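ABC transporter, substrate binding protein (Aeropyrum pernix, PDB 3EAF) probably captures a small solute outside the cell and delivers it to the membrane permease of an ABC importer. Local coordinates at residues A[116-121]-A[323-328]. Numbering follows the deposited sequence.
Sequences FNFYPA and ALEANT. With MG (magnesium ion), chain C.
F118 lays one face of its ring against L324, joining strand 117-118, at the border of the six-stranded sheet in one lobe of a periplasmic binding protein fold, to helix 317-326 packed over that sheet. It illustrates how a single aromatic residue can knit a sheet margin to a helix that also carries a metal ligand. From CB, the F118 side chain sets CG opposite its own carbonyl carbon (chi1 -62°), which sends the ring toward the helix. F118 CG meets the L324 methyl CD1, and F118 CD2 lies 3.7 Å from L324 CD1. F118 CE2 stays beneath the same methyl, a CH-pi contact in which L324 CD1 sits 3.8 Å from the F118 ring centroid, 15° off the normal. Farther along the same face, F118 CE1 reaches L324 CB at 3.6 Å and F118 CD1 lies 4.0 Å from it. F118 CZ, at the tip, lies 3.8 Å from L324 CB as well as 4.1 Å from E325 CG, which approaches the ring edge. H346 stacks on the F118 ring and Y341 meets it edge-to-face, while H346 also hydrogen-bonds E325 OE2 and K321 forms a salt bridge with OE1. Replacing F118 with an alanine would probably open a gap beneath L324 CD1 and deprive H346 and Y341 of an aromatic partner. Beyond this apolar joint, the E325 backbone turns to the magnesium ion, whose protein ligands also include D340 and Y341. Water 1, another magnesium ligand, donates hydrogen bonds to L324 O and N327 O, and E325 O itself binds the magnesium at 2.5 Å.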
ATOM      1  N   PHE A 116       8.354 -15.703  -0.828  1.00 11.52           N
ATOM      2  CA  PHE A 116       6.980 -15.871  -0.342  1.00 11.31           C
ATOM      3  C   PHE A 116       6.224 -14.565  -0.105  1.00 11.18           C
ATOM      4  O   PHE A 116       5.083 -14.592   0.360  1.00 11.07           O
ATOM      5  CB  PHE A 116       6.937 -16.784   0.897  1.00 11.25           C
ATOM      6  CG  PHE A 116       7.008 -18.245   0.558  1.00 11.28           C
ATOM      7  CD1 PHE A 116       5.845 -19.014   0.491  1.00 11.60           C
ATOM      8  CD2 PHE A 116       8.233 -18.850   0.259  1.00 11.64           C
ATOM      9  CE1 PHE A 116       5.903 -20.374   0.159  1.00 11.60           C
ATOM     10  CE2 PHE A 116       8.304 -20.210  -0.068  1.00 12.23           C
ATOM     11  CZ  PHE A 116       7.129 -20.972  -0.124  1.00 11.08           C
ATOM     12  N   ASN A 117       6.847 -13.435  -0.454  1.00 10.83           N
ATOM     13  CA  ASN A 117       6.214 -12.126  -0.291  1.00 10.43           C
ATOM     14  C   ASN A 117       5.598 -11.581  -1.579  1.00 10.24           C
ATOM     15  O   ASN A 117       6.246 -11.557  -2.633  1.00 10.67           O
ATOM     16  CB  ASN A 117       7.195 -11.115   0.309  1.00 10.20           C
ATOM     17  CG  ASN A 117       7.556 -11.439   1.753  1.00 10.08           C
ATOM     18  OD1 ASN A 117       6.913 -10.965   2.697  1.00 10.86           O
ATOM     19  ND2 ASN A 117       8.567 -12.269   1.930  1.00  6.99           N
ATOM     20  N   PHE A 118       4.339 -11.153  -1.477  1.00  9.81           N
ATOM     21  CA  PHE A 118       3.578 -10.624  -2.609  1.00  9.34           C
ATOM     22  C   PHE A 118       2.761  -9.418  -2.145  1.00  8.99           C
ATOM     23  O   PHE A 118       2.404  -9.308  -0.975  1.00  8.78           O
ATOM     24  CB  PHE A 118       2.610 -11.679  -3.168  1.00  9.17           C
ATOM     25  CG  PHE A 118       3.276 -12.915  -3.709  1.00  9.68           C
ATOM     26  CD1 PHE A 118       3.567 -13.027  -5.068  1.00  9.46           C
ATOM     27  CD2 PHE A 118       3.576 -13.989  -2.869  1.00  9.46           C
ATOM     28  CE1 PHE A 118       4.174 -14.177  -5.578  1.00  9.98           C
ATOM     29  CE2 PHE A 118       4.178 -15.148  -3.369  1.00  9.08           C
ATOM     30  CZ  PHE A 118       4.472 -15.246  -4.727  1.00  7.94           C
ATOM     31  N   TYR A 119       2.472  -8.512  -3.070  1.00  8.66           N
ATOM     32  CA  TYR A 119       1.478  -7.461  -2.836  1.00  8.42           C
ATOM     33  C   TYR A 119       0.948  -7.008  -4.188  1.00  8.33           C
ATOM     34  O   TYR A 119       1.707  -6.968  -5.153  1.00  8.04           O
ATOM     35  CB  TYR A 119       2.040  -6.289  -2.006  1.00  8.17           C
ATOM     36  CG  TYR A 119       3.428  -5.813  -2.397  1.00  8.55           C
ATOM     37  CD1 TYR A 119       3.605  -4.890  -3.434  1.00  8.17           C
ATOM     38  CD2 TYR A 119       4.563  -6.265  -1.717  1.00  8.62           C
ATOM     39  CE1 TYR A 119       4.874  -4.455  -3.808  1.00  8.28           C
ATOM     40  CE2 TYR A 119       5.841  -5.826  -2.082  1.00  8.67           C
ATOM     41  CZ  TYR A 119       5.986  -4.922  -3.126  1.00  8.74           C
ATOM     42  OH  TYR A 119       7.242  -4.478  -3.480  1.00  8.57           O
ATOM     43  N   PRO A 120      -0.358  -6.679  -4.268  1.00  8.12           N
ATOM     44  CA  PRO A 120      -1.010  -6.374  -5.547  1.00  7.73           C
ATOM     45  C   PRO A 120      -0.829  -4.920  -6.011  1.00  7.53           C
ATOM     46  O   PRO A 120      -1.798  -4.265  -6.413  1.00  6.90           O
ATOM     47  CB  PRO A 120      -2.481  -6.663  -5.241  1.00  7.81           C
ATOM     48  CG  PRO A 120      -2.629  -6.253  -3.821  1.00  7.74           C
ATOM     49  CD  PRO A 120      -1.308  -6.577  -3.141  1.00  8.02           C
ATOM     50  N   ALA A 121       0.405  -4.426  -5.953  1.00  7.24           N
ATOM     51  CA  ALA A 121       0.709  -3.046  -6.315  1.00  7.06           C
ATOM     52  C   ALA A 121       2.181  -2.957  -6.731  1.00  7.27           C
ATOM     53  O   ALA A 121       2.961  -3.861  -6.426  1.00  7.02           O
ATOM     54  CB  ALA A 121       0.422  -2.101  -5.130  1.00  7.14           C
ATOM     55  N   ALA A 323       1.254 -20.769  -7.445  1.00 13.66           N
ATOM     56  CA  ALA A 323       0.078 -20.293  -8.163  1.00 13.34           C
ATOM     57  C   ALA A 323       0.145 -18.790  -8.427  1.00 13.02           C
ATOM     58  O   ALA A 323      -0.237 -18.335  -9.498  1.00 12.94           O
ATOM     59  CB  ALA A 323      -1.197 -20.640  -7.393  1.00 13.42           C
ATOM     60  N   LEU A 324       0.622 -18.022  -7.447  1.00 12.68           N
ATOM     61  CA  LEU A 324       0.757 -16.573  -7.618  1.00 12.77           C
ATOM     62  C   LEU A 324       1.818 -16.220  -8.673  1.00 12.90           C
ATOM     63  O   LEU A 324       1.736 -15.178  -9.319  1.00 12.91           O
ATOM     64  CB  LEU A 324       1.057 -15.888  -6.277  1.00 12.56           C
ATOM     65  CG  LEU A 324      -0.107 -15.811  -5.275  1.00 11.72           C
ATOM     66  CD1 LEU A 324       0.401 -15.558  -3.845  1.00 12.73           C
ATOM     67  CD2 LEU A 324      -1.136 -14.758  -5.689  1.00 11.77           C
ATOM     68  N   GLU A 325       2.793 -17.110  -8.847  1.00 13.05           N
ATOM     69  CA  GLU A 325       3.859 -16.935  -9.839  1.00 13.79           C
ATOM     70  C   GLU A 325       3.487 -17.425 -11.245  1.00 13.86           C
ATOM     71  O   GLU A 325       4.139 -17.061 -12.225  1.00 13.84           O
ATOM     72  CB  GLU A 325       5.144 -17.628  -9.361  1.00 13.52           C
ATOM     73  CG  GLU A 325       5.822 -16.917  -8.197  1.00 14.07           C
ATOM     74  CD  GLU A 325       7.052 -17.636  -7.676  1.00 14.63           C
ATOM     75  OE1 GLU A 325       7.127 -18.876  -7.796  1.00 16.21           O
ATOM     76  OE2 GLU A 325       7.944 -16.953  -7.124  1.00 15.55           O
ATOM     77  N   ALA A 326       2.433 -18.234 -11.344  1.00 14.26           N
ATOM     78  CA  ALA A 326       2.097 -18.906 -12.600  1.00 14.58           C
ATOM     79  C   ALA A 326       0.887 -18.316 -13.317  1.00 14.82           C
ATOM     80  O   ALA A 326       0.499 -18.820 -14.366  1.00 15.27           O
ATOM     81  CB  ALA A 326       1.885 -20.406 -12.356  1.00 14.64           C
ATOM     82  N   ASN A 327       0.301 -17.258 -12.760  1.00 14.76           N
ATOM     83  CA  ASN A 327      -0.951 -16.710 -13.280  1.00 15.12           C
ATOM     84  C   ASN A 327      -0.976 -15.183 -13.290  1.00 14.96           C
ATOM     85  O   ASN A 327      -0.399 -14.540 -12.411  1.00 15.09           O
ATOM     86  CB  ASN A 327      -2.149 -17.204 -12.447  1.00 15.17           C
ATOM     87  CG  ASN A 327      -2.258 -18.714 -12.400  1.00 15.49           C
ATOM     88  OD1 ASN A 327      -1.876 -19.346 -11.409  1.00 15.67           O
ATOM     89  ND2 ASN A 327      -2.776 -19.304 -13.470  1.00 14.36           N
ATOM     90  N   THR A 328      -1.660 -14.620 -14.285  1.00 14.53           N
ATOM     91  CA  THR A 328      -1.989 -13.201 -14.319  1.00 14.18           C
ATOM     92  C   THR A 328      -3.333 -12.983 -13.627  1.00 13.76           C
ATOM     93  O   THR A 328      -4.291 -13.706 -13.899  1.00 13.83           O
ATOM     94  CB  THR A 328      -2.027 -12.688 -15.771  1.00 14.29           C
ATOM     95  OG1 THR A 328      -0.701 -12.711 -16.302  1.00 13.76           O
ATOM     96  CG2 THR A 328      -2.577 -11.262 -15.856  1.00 15.06           C
TER
HETATM   97 MG    MG C   1       3.875 -14.849 -13.252  1.00 14.55          MG
HETATM   98  O   HOH W   1       2.190 -14.419 -11.737  1.00 11.36           O
HETATM   99  O   HOH W   2       3.111 -16.159 -15.250  1.00 12.68           O
HETATM  100  O   HOH W   3       5.663 -14.064 -14.919  1.00 13.91           O